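Local atomic coordinates of transcription initiation factor IIB (Methanocaldococcus jannaschii, PDB entry 5O9J), a protein that contains, in this construct, a mini-intein with the HINT fold, a protein-splicing element that probably excises itself from the transcription factor host. Residues I13-G17 with E18-V22; L27-K30 with I31-S35; P156-G159 with Y160-L164. All coordinates share one frame; numbering follows the deposited sequence.

Interaction 1 (I13-G17 with E18-V22); sequences IKENG and EIKVV
With CG1 set between the backbone N and the carbonyl carbon (chi1 62°), Ile13 reaches across to its strand partner Lys20, whose CG takes the same position on its own backbone. Both groups are thereby placed on one face of the hairpin, where Ile13 CG1 lies 3.6 Å from Lys20 CG. Farther along this face Ile13 CD1 meets Val22 CG2 at 3.9 Å, the two side chains crossing at about a right angle. An apolar residue suits this buried spot, where Leu27 of the following helix packs on both Ile13 and Val22. The Lys20 chain brings NZ to 3.5 Å from Glu15 OE1, a long salt bridge; the other carboxylate oxygen of Glu15 pairs with Lys30, so that the glutamate probably balances two lysines. These contacts decorate a two-residue beta hairpin: strands 10-15 and 18-23 of the intein splicing domain are joined by a type I' turn from Glu15 to Glu18. Gly17, with phi 103°, sits where a CB would jam against the preceding carbonyl. Paired backbone bonds close the turn, Glu15 N to Glu18 O at 2.6 Å and Glu18 N to Glu15 O at 2.8 Å. On the reverse face, beside Phe65, Lys14 lends its aliphatic stem to Ile19, CG to CG1 at 3.6 Å. Glu18 OE1 accepts the backbone N-H of Ile19 at 3.1 Å, 28° out of the carboxylate plane.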
ATOM      1  N   ILE A  13       8.255  -0.533 -11.194  1.00 34.36           N
ATOM      2  CA  ILE A  13       9.481   0.152 -10.806  1.00 33.86           C
ATOM      3  C   ILE A  13      10.421   0.460 -11.951  1.00 40.17           C
ATOM      4  O   ILE A  13      10.302  -0.093 -13.044  1.00 35.83           O
ATOM      5  CB  ILE A  13      10.290  -0.672  -9.773  1.00 31.84           C
ATOM      6  CG1 ILE A  13      10.727  -2.012 -10.379  1.00 35.69           C
ATOM      7  CG2 ILE A  13       9.484  -0.895  -8.515  1.00 30.58           C
ATOM      8  CD1 ILE A  13      11.650  -2.822  -9.470  1.00 35.01           C
ATOM      9  N   LYS A  14      11.356   1.363 -11.668  1.00 40.00           N
ATOM     10  CA  LYS A  14      12.577   1.520 -12.448  1.00 46.66           C
ATOM     11  C   LYS A  14      13.760   1.105 -11.587  1.00 47.57           C
ATOM     12  O   LYS A  14      13.979   1.690 -10.524  1.00 46.56           O
ATOM     13  CB  LYS A  14      12.768   2.962 -12.913  1.00 47.36           C
ATOM     14  CG  LYS A  14      12.255   3.270 -14.293  1.00 44.67           C
ATOM     15  CD  LYS A  14      12.917   4.538 -14.783  1.00 47.44           C
ATOM     16  CE  LYS A  14      12.153   5.175 -15.915  1.00 50.69           C
ATOM     17  NZ  LYS A  14      12.843   6.417 -16.368  1.00 57.18           N
ATOM     18  N   GLU A  15      14.511   0.097 -12.024  1.00 51.95           N
ATOM     19  CA  GLU A  15      15.695  -0.347 -11.283  1.00 51.40           C
ATOM     20  C   GLU A  15      16.958  -0.067 -12.094  1.00 59.96           C
ATOM     21  O   GLU A  15      17.050  -0.456 -13.266  1.00 60.20           O
ATOM     22  CB  GLU A  15      15.603  -1.835 -10.936  1.00 55.79           C
ATOM     23  CG  GLU A  15      16.722  -2.336 -10.020  1.00 51.63           C
ATOM     24  CD  GLU A  15      16.536  -3.789  -9.600  1.00 59.84           C
ATOM     25  OE1 GLU A  15      15.744  -4.502 -10.255  1.00 59.10           O
ATOM     26  OE2 GLU A  15      17.179  -4.219  -8.615  1.00 58.40           O
ATOM     27  N   ASN A  16      17.916   0.621 -11.470  1.00 59.93           N
ATOM     28  CA  ASN A  16      19.152   1.058 -12.129  1.00 58.51           C
ATOM     29  C   ASN A  16      18.922   1.646 -13.513  1.00 60.93           C
ATOM     30  O   ASN A  16      19.776   1.532 -14.390  1.00 65.39           O
ATOM     31  CB  ASN A  16      20.145  -0.101 -12.230  1.00 55.99           C
ATOM     32  CG  ASN A  16      20.679  -0.518 -10.885  1.00 59.36           C
ATOM     33  OD1 ASN A  16      20.726   0.287  -9.954  1.00 55.50           O
ATOM     34  ND2 ASN A  16      21.081  -1.782 -10.767  1.00 57.99           N
ATOM     35  N   GLY A  17      17.757   2.255 -13.709  1.00 62.35           N
ATOM     36  CA  GLY A  17      17.422   2.866 -14.980  1.00 61.20           C
ATOM     37  C   GLY A  17      16.466   2.103 -15.881  1.00 59.34           C
ATOM     38  O   GLY A  17      16.177   2.568 -16.985  1.00 60.31           O
ATOM     39  N   GLU A  18      15.964   0.947 -15.447  1.00 57.17           N
ATOM     40  CA  GLU A  18      14.981   0.260 -16.283  1.00 57.57           C
ATOM     41  C   GLU A  18      13.757  -0.295 -15.560  1.00 52.41           C
ATOM     42  O   GLU A  18      13.801  -0.682 -14.382  1.00 47.71           O
ATOM     43  CB  GLU A  18      15.648  -0.867 -17.077  1.00 59.12           C
ATOM     44  CG  GLU A  18      16.158  -0.418 -18.458  1.00 64.34           C
ATOM     45  CD  GLU A  18      15.160   0.436 -19.249  1.00 66.89           C
ATOM     46  OE1 GLU A  18      13.928   0.319 -19.040  1.00 60.26           O
ATOM     47  OE2 GLU A  18      15.622   1.263 -20.070  1.00 69.83           O
ATOM     48  N   ILE A  19      12.678  -0.337 -16.334  1.00 44.23           N
ATOM     49  CA  ILE A  19      11.323  -0.599 -15.876  1.00 46.87           C
ATOM     50  C   ILE A  19      11.036  -2.082 -15.730  1.00 48.31           C
ATOM     51  O   ILE A  19      11.473  -2.882 -16.555  1.00 55.07           O
ATOM     52  CB  ILE A  19      10.301   0.014 -16.865  1.00 47.11           C
ATOM     53  CG1 ILE A  19      10.485   1.527 -16.943  1.00 40.82           C
ATOM     54  CG2 ILE A  19       8.872  -0.316 -16.472  1.00 40.52           C
ATOM     55  CD1 ILE A  19       9.637   2.165 -17.999  1.00 42.47           C
ATOM     56  N   LYS A  20      10.299  -2.443 -14.681  1.00 44.73           N
ATOM     57  CA  LYS A  20       9.819  -3.812 -14.501  1.00 43.19           C
ATOM     58  C   LYS A  20       8.671  -3.832 -13.504  1.00 34.60           C
ATOM     59  O   LYS A  20       8.421  -2.834 -12.819  1.00 32.25           O
ATOM     60  CB  LYS A  20      10.954  -4.741 -14.047  1.00 42.30           C
ATOM     61  CG  LYS A  20      11.903  -4.122 -13.052  1.00 41.12           C
ATOM     62  CD  LYS A  20      13.136  -4.995 -12.829  1.00 51.31           C
ATOM     63  CE  LYS A  20      14.062  -4.975 -14.034  1.00 54.04           C
ATOM     64  NZ  LYS A  20      15.447  -5.382 -13.659  1.00 51.84           N
ATOM     65  N   VAL A  21       7.965  -4.959 -13.446  1.00 31.78           N
ATOM     66  CA  VAL A  21       6.790  -5.109 -12.595  1.00 34.10           C
ATOM     67  C   VAL A  21       6.972  -6.312 -11.678  1.00 36.38           C
ATOM     68  O   VAL A  21       7.036  -7.451 -12.147  1.00 38.64           O
ATOM     69  CB  VAL A  21       5.507  -5.305 -13.413  1.00 36.84           C
ATOM     70  CG1 VAL A  21       4.296  -5.353 -12.482  1.00 33.81           C
ATOM     71  CG2 VAL A  21       5.354  -4.214 -14.452  1.00 34.21           C
ATOM     72  N   VAL A  22       7.070  -6.063 -10.372  1.00 35.46           N
ATOM     73  CA  VAL A  22       7.516  -7.095  -9.441  1.00 33.57           C
ATOM     74  C   VAL A  22       6.751  -7.112  -8.114  1.00 35.32           C
ATOM     75  O   VAL A  22       6.190  -6.103  -7.698  1.00 34.39           O
ATOM     76  CB  VAL A  22       9.033  -6.931  -9.114  1.00 32.90           C
ATOM     77  CG1 VAL A  22       9.877  -6.925 -10.388  1.00 32.74           C
ATOM     78  CG2 VAL A  22       9.276  -5.658  -8.316  1.00 27.29           C
TER

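Interaction 2 (L27-K30 with I31-S35); sequences LIDK and IIENS
Leu27 overlaps Ile31 one turn further along the helix: its branch carbon CG lies 3.9 Å from Ile31 CD1, the two side chains meeting at a slant. Ile31 holds CG1 beside its own backbone N (chi1 -70°), and this carries the branch back over the carbonyl of Leu27, with CG1 only 3.2 Å from Leu27 O. That same oxygen receives the N-H of Ile31 at 2.9 Å, the donor lying in the carbonyl plane. Ile28 and Ile32 repeat the pattern one residue on, Ile28 CG2 standing 3.8 Å from Ile32 CD1. These i to i+4 pairs belong to helix 24-33, an amphipathic helix in a mainly beta domain with little helix. Its apolar side is laid against the surrounding sheets, Leu27 and Ile31 on Ile52, Ile28 and Ile31 on Val71, and Ile32 on Ala47; leucine and isoleucine suit such a side because they offer bulk without any polar atom to satisfy. Cutting Ile31 back to an alanine would spare its backbone bond but would probably leave a gap where CG1 and CD1 now fill the space between Leu27, Ile52 and Val71. Polar residues take the other side. Asp29 and Glu33 run side by side in the same direction, their carboxylate planes 19° apart, with Asp29 OD1 4.4 Å from Glu33 OE2. Such neighbouring like charges are probably tolerable because Arg73 forms a salt bridge with Asp29 and a weak, long ion pair with Glu33. Farther on, the N-H of Asn34 makes a weak bond of 3.2 Å to Lys30 O. The aliphatic part of Lys30 passes Asn34, Lys30 CG lying 3.6 Å from Asn34 ND2. The ammonium of Lys30 pairs with Glu15.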
ATOM      1  N   LEU A  27      11.386  -7.714  -4.395  1.00 31.56           N
ATOM      2  CA  LEU A  27      12.338  -6.621  -4.580  1.00 29.42           C
ATOM      3  C   LEU A  27      13.071  -6.260  -3.285  1.00 35.21           C
ATOM      4  O   LEU A  27      14.298  -6.173  -3.252  1.00 35.79           O
ATOM      5  CB  LEU A  27      11.628  -5.384  -5.099  1.00 31.17           C
ATOM      6  CG  LEU A  27      12.474  -4.113  -5.166  1.00 29.26           C
ATOM      7  CD1 LEU A  27      13.493  -4.175  -6.301  1.00 31.72           C
ATOM      8  CD2 LEU A  27      11.582  -2.890  -5.293  1.00 32.87           C
ATOM      9  N   ILE A  28      12.303  -6.021  -2.230  1.00 31.04           N
ATOM     10  CA  ILE A  28      12.856  -5.511  -0.984  1.00 36.39           C
ATOM     11  C   ILE A  28      13.739  -6.550  -0.288  1.00 35.44           C
ATOM     12  O   ILE A  28      14.773  -6.207   0.299  1.00 34.14           O
ATOM     13  CB  ILE A  28      11.724  -5.038  -0.042  1.00 37.76           C
ATOM     14  CG1 ILE A  28      11.129  -3.726  -0.576  1.00 33.26           C
ATOM     15  CG2 ILE A  28      12.229  -4.852   1.381  1.00 34.12           C
ATOM     16  CD1 ILE A  28       9.981  -3.174   0.254  1.00 30.68           C
ATOM     17  N   ASP A  29      13.339  -7.815  -0.360  1.00 32.20           N
ATOM     18  CA  ASP A  29      14.180  -8.891   0.149  1.00 39.77           C
ATOM     19  C   ASP A  29      15.523  -8.899  -0.567  1.00 42.19           C
ATOM     20  O   ASP A  29      16.566  -9.003   0.071  1.00 40.81           O
ATOM     21  CB  ASP A  29      13.500 -10.250  -0.008  1.00 36.45           C
ATOM     22  CG  ASP A  29      12.523 -10.544   1.111  1.00 36.84           C
ATOM     23  OD1 ASP A  29      12.527  -9.815   2.126  1.00 34.47           O
ATOM     24  OD2 ASP A  29      11.754 -11.517   0.986  1.00 40.04           O
ATOM     25  N   LYS A  30      15.494  -8.773  -1.890  1.00 34.19           N
ATOM     26  CA  LYS A  30      16.716  -8.811  -2.690  1.00 36.51           C
ATOM     27  C   LYS A  30      17.631  -7.632  -2.370  1.00 39.43           C
ATOM     28  O   LYS A  30      18.847  -7.788  -2.276  1.00 41.12           O
ATOM     29  CB  LYS A  30      16.377  -8.824  -4.185  1.00 39.90           C
ATOM     30  CG  LYS A  30      17.567  -8.585  -5.097  1.00 43.22           C
ATOM     31  CD  LYS A  30      17.173  -7.786  -6.330  1.00 57.75           C
ATOM     32  CE  LYS A  30      18.352  -7.627  -7.276  1.00 58.26           C
ATOM     33  NZ  LYS A  30      18.246  -6.370  -8.058  1.00 63.91           N
ATOM     34  N   ILE A  31      17.033  -6.455  -2.200  1.00 34.98           N
ATOM     35  CA  ILE A  31      17.753  -5.242  -1.817  1.00 35.37           C
ATOM     36  C   ILE A  31      18.451  -5.357  -0.458  1.00 38.65           C
ATOM     37  O   ILE A  31      19.627  -4.997  -0.296  1.00 34.41           O
ATOM     38  CB  ILE A  31      16.800  -4.050  -1.755  1.00 34.06           C
ATOM     39  CG1 ILE A  31      16.330  -3.644  -3.156  1.00 35.68           C
ATOM     40  CG2 ILE A  31      17.452  -2.857  -1.102  1.00 32.61           C
ATOM     41  CD1 ILE A  31      15.384  -2.476  -3.101  1.00 29.83           C
ATOM     42  N   ILE A  32      17.700  -5.823   0.528  1.00 34.40           N
ATOM     43  CA  ILE A  32      18.221  -5.925   1.878  1.00 39.53           C
ATOM     44  C   ILE A  32      19.323  -6.978   1.936  1.00 42.02           C
ATOM     45  O   ILE A  32      20.410  -6.723   2.453  1.00 44.01           O
ATOM     46  CB  ILE A  32      17.113  -6.257   2.877  1.00 34.89           C
ATOM     47  CG1 ILE A  32      16.208  -5.039   3.055  1.00 29.79           C
ATOM     48  CG2 ILE A  32      17.709  -6.664   4.227  1.00 39.39           C
ATOM     49  CD1 ILE A  32      14.995  -5.304   3.940  1.00 34.59           C
ATOM     50  N   GLU A  33      19.058  -8.143   1.358  1.00 39.68           N
ATOM     51  CA  GLU A  33      20.015  -9.240   1.394  1.00 44.45           C
ATOM     52  C   GLU A  33      21.317  -8.917   0.643  1.00 44.04           C
ATOM     53  O   GLU A  33      22.334  -9.581   0.848  1.00 48.93           O
ATOM     54  CB  GLU A  33      19.354 -10.510   0.849  1.00 47.07           C
ATOM     55  CG  GLU A  33      18.261 -11.051   1.798  1.00 51.00           C
ATOM     56  CD  GLU A  33      17.198 -11.905   1.103  1.00 57.02           C
ATOM     57  OE1 GLU A  33      17.364 -12.230  -0.099  1.00 55.18           O
ATOM     58  OE2 GLU A  33      16.199 -12.264   1.775  1.00 59.15           O
ATOM     59  N   ASN A  34      21.291  -7.875  -0.186  1.00 44.07           N
ATOM     60  CA  ASN A  34      22.470  -7.429  -0.933  1.00 42.65           C
ATOM     61  C   ASN A  34      23.082  -6.140  -0.398  1.00 38.38           C
ATOM     62  O   ASN A  34      24.062  -5.634  -0.943  1.00 40.20           O
ATOM     63  CB  ASN A  34      22.123  -7.218  -2.412  1.00 44.01           C
ATOM     64  CG  ASN A  34      21.853  -8.516  -3.141  1.00 48.56           C
ATOM     65  OD1 ASN A  34      22.358  -9.572  -2.763  1.00 49.16           O
ATOM     66  ND2 ASN A  34      21.045  -8.443  -4.195  1.00 51.90           N
ATOM     67  N   SER A  35      22.495  -5.596   0.657  1.00 34.50           N
ATOM     68  CA  SER A  35      22.937  -4.309   1.168  1.00 37.84           C
ATOM     69  C   SER A  35      23.997  -4.444   2.259  1.00 42.82           C
ATOM     70  O   SER A  35      24.117  -5.482   2.922  1.00 39.06           O
ATOM     71  CB  SER A  35      21.747  -3.518   1.709  1.00 34.61           C
ATOM     72  OG  SER A  35      22.186  -2.405   2.469  1.00 40.46           O
TER

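Interaction 3 (P156-G159 with Y160-L164); sequences PTSG and YAYDL
Ser158 and Tyr162 meet hydroxyl to hydroxyl, Ser158 OG lying 2.7 Å from Tyr162 OH, at the edge of the phenol ring and near its plane. Either group could be the donor. The serine oxygen also accepts the backbone N-H of Tyr160 at 2.9 Å, a bent bond with 135° at the hydrogen. Its first torsion (chi1 73°) holds OG between the backbone N and the carbonyl carbon, turned to where both partners can be met; a serine suits the place because its short side chain sets one hydroxyl within reach of both. One water reinforces the closure, accepting from Ser158 N at 3.1 Å and donating to Tyr160 O at 2.6 Å. The loop 156-159 joins strand 143-154 to strand 160-165 of the HINT fold. At the entry to the second strand Gly159 takes a positive phi of 96°, at which a CB would collide with the carbonyl of Ser158. Pro156 covers the turn more loosely, CB 4.0 Å from Tyr160 O, and itself packs on Val76. Farther out, the strand is held in its sheet between strands 5-6 and 70-75, and Tyr162 lies against Arg73 and against Ile28 and Asp29 of helix 24-33. Two bonds thus grip Ser158 OG and probably fix its rotation, while the buried Tyr162 OH has both Ser158 and a glycerol, probably from the crystallisation liquor, as partners.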
ATOM      1  N   PRO A 156       0.401 -13.285   6.497  1.00 46.99           N
ATOM      2  CA  PRO A 156       1.190 -12.618   5.460  1.00 49.37           C
ATOM      3  C   PRO A 156       1.885 -13.660   4.600  1.00 50.88           C
ATOM      4  O   PRO A 156       2.299 -14.687   5.132  1.00 48.78           O
ATOM      5  CB  PRO A 156       2.199 -11.782   6.254  1.00 48.89           C
ATOM      6  CG  PRO A 156       1.591 -11.617   7.602  1.00 49.34           C
ATOM      7  CD  PRO A 156       0.823 -12.884   7.851  1.00 49.94           C
ATOM      8  N   THR A 157       1.997 -13.413   3.299  1.00 49.98           N
ATOM      9  CA  THR A 157       2.612 -14.375   2.392  1.00 49.21           C
ATOM     10  C   THR A 157       4.010 -14.782   2.861  1.00 50.23           C
ATOM     11  O   THR A 157       4.377 -15.954   2.791  1.00 56.50           O
ATOM     12  CB  THR A 157       2.705 -13.817   0.967  1.00 47.26           C
ATOM     13  OG1 THR A 157       1.412 -13.361   0.547  1.00 54.08           O
ATOM     14  CG2 THR A 157       3.208 -14.883   0.005  1.00 49.96           C
ATOM     15  N   SER A 158       4.777 -13.817   3.363  1.00 47.58           N
ATOM     16  CA  SER A 158       6.161 -14.079   3.756  1.00 47.10           C
ATOM     17  C   SER A 158       6.371 -14.157   5.266  1.00 49.19           C
ATOM     18  O   SER A 158       7.364 -14.720   5.730  1.00 49.68           O
ATOM     19  CB  SER A 158       7.088 -13.001   3.194  1.00 41.88           C
ATOM     20  OG  SER A 158       6.925 -11.780   3.894  1.00 42.13           O
ATOM     21  N   GLY A 159       5.446 -13.586   6.029  1.00 48.18           N
ATOM     22  CA  GLY A 159       5.624 -13.459   7.464  1.00 48.60           C
ATOM     23  C   GLY A 159       6.184 -12.084   7.763  1.00 47.67           C
ATOM     24  O   GLY A 159       6.510 -11.761   8.907  1.00 42.01           O
ATOM     25  N   TYR A 160       6.290 -11.274   6.711  1.00 43.06           N
ATOM     26  CA  TYR A 160       6.791  -9.911   6.805  1.00 35.35           C
ATOM     27  C   TYR A 160       5.859  -8.950   6.049  1.00 38.77           C
ATOM     28  O   TYR A 160       5.146  -9.356   5.134  1.00 35.46           O
ATOM     29  CB  TYR A 160       8.218  -9.825   6.251  1.00 38.73           C
ATOM     30  CG  TYR A 160       9.312 -10.361   7.173  1.00 44.03           C
ATOM     31  CD1 TYR A 160       9.395 -11.718   7.490  1.00 48.46           C
ATOM     32  CD2 TYR A 160      10.282  -9.512   7.700  1.00 42.42           C
ATOM     33  CE1 TYR A 160      10.407 -12.208   8.328  1.00 47.96           C
ATOM     34  CE2 TYR A 160      11.292  -9.989   8.528  1.00 44.28           C
ATOM     35  CZ  TYR A 160      11.350 -11.333   8.839  1.00 51.35           C
ATOM     36  OH  TYR A 160      12.358 -11.798   9.664  1.00 48.31           O
ATOM     37  N   ALA A 161       5.850  -7.688   6.462  1.00 34.86           N
ATOM     38  CA  ALA A 161       5.182  -6.618   5.725  1.00 40.61           C
ATOM     39  C   ALA A 161       6.246  -5.625   5.293  1.00 40.69           C
ATOM     40  O   ALA A 161       7.301  -5.539   5.926  1.00 35.58           O
ATOM     41  CB  ALA A 161       4.132  -5.953   6.571  1.00 40.82           C
ATOM     42  N   TYR A 162       5.983  -4.872   4.231  1.00 37.70           N
ATOM     43  CA  TYR A 162       7.047  -4.120   3.575  1.00 35.36           C
ATOM     44  C   TYR A 162       6.757  -2.630   3.385  1.00 39.11           C
ATOM     45  O   TYR A 162       5.600  -2.207   3.281  1.00 43.19           O
ATOM     46  CB  TYR A 162       7.363  -4.774   2.227  1.00 36.99           C
ATOM     47  CG  TYR A 162       7.777  -6.222   2.370  1.00 34.96           C
ATOM     48  CD1 TYR A 162       6.826  -7.228   2.441  1.00 38.34           C
ATOM     49  CD2 TYR A 162       9.118  -6.580   2.464  1.00 34.47           C
ATOM     50  CE1 TYR A 162       7.192  -8.557   2.595  1.00 38.04           C
ATOM     51  CE2 TYR A 162       9.495  -7.909   2.610  1.00 35.35           C
ATOM     52  CZ  TYR A 162       8.524  -8.889   2.676  1.00 37.53           C
ATOM     53  OH  TYR A 162       8.863 -10.213   2.825  1.00 40.09           O
ATOM     54  N   ASP A 163       7.832  -1.849   3.329  1.00 36.19           N
ATOM     55  CA  ASP A 163       7.762  -0.391   3.264  1.00 38.13           C
ATOM     56  C   ASP A 163       8.700   0.193   2.209  1.00 41.49           C
ATOM     57  O   ASP A 163       9.855  -0.223   2.079  1.00 39.64           O
ATOM     58  CB  ASP A 163       8.111   0.217   4.624  1.00 41.17           C
ATOM     59  CG  ASP A 163       6.891   0.510   5.479  1.00 51.42           C
ATOM     60  OD1 ASP A 163       6.247   1.555   5.247  1.00 54.88           O
ATOM     61  OD2 ASP A 163       6.571  -0.310   6.373  1.00 55.32           O
ATOM     62  N   LEU A 164       8.204   1.172   1.462  1.00 36.15           N
ATOM     63  CA  LEU A 164       9.069   2.007   0.645  1.00 32.69           C
ATOM     64  C   LEU A 164       9.043   3.394   1.258  1.00 35.28           C
ATOM     65  O   LEU A 164       8.028   3.801   1.825  1.00 41.28           O
ATOM     66  CB  LEU A 164       8.604   2.048  -0.816  1.00 31.92           C
ATOM     67  CG  LEU A 164       8.483   0.729  -1.588  1.00 32.17           C
ATOM     68  CD1 LEU A 164       7.860   0.951  -2.960  1.00 34.52           C
ATOM     69  CD2 LEU A 164       9.839   0.061  -1.739  1.00 37.09           C
TER
HETATM   70  O   HOH W   1       3.950 -10.781   3.324  1.00 42.98           O

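Helix 24-33 stands between the other two contacts. Toward interaction 1 it is tied by a salt bridge, Glu15 OE2 to Lys30 NZ at 2.5 Å, and by packing of Ile13 CD1 on Leu27 CD1 at 3.9 Å. Toward interaction 3 it offers Ile28, whose CD1 lies 3.6 Å from Tyr162 CB and 3.8 Å from Leu164 CD2, while Asp29 OD1 approaches Tyr162 CE2 at 3.6 Å. Interactions 1 and 3 do not touch: the nearest atoms of interactions 1 and 3 are about 6 Å apart, and the centres of interactions 1 and 3 about 20 Å. Glycerol is bonded by Tyr162 and, weakly, by Asp29, beside the junction of interactions 2 and 3.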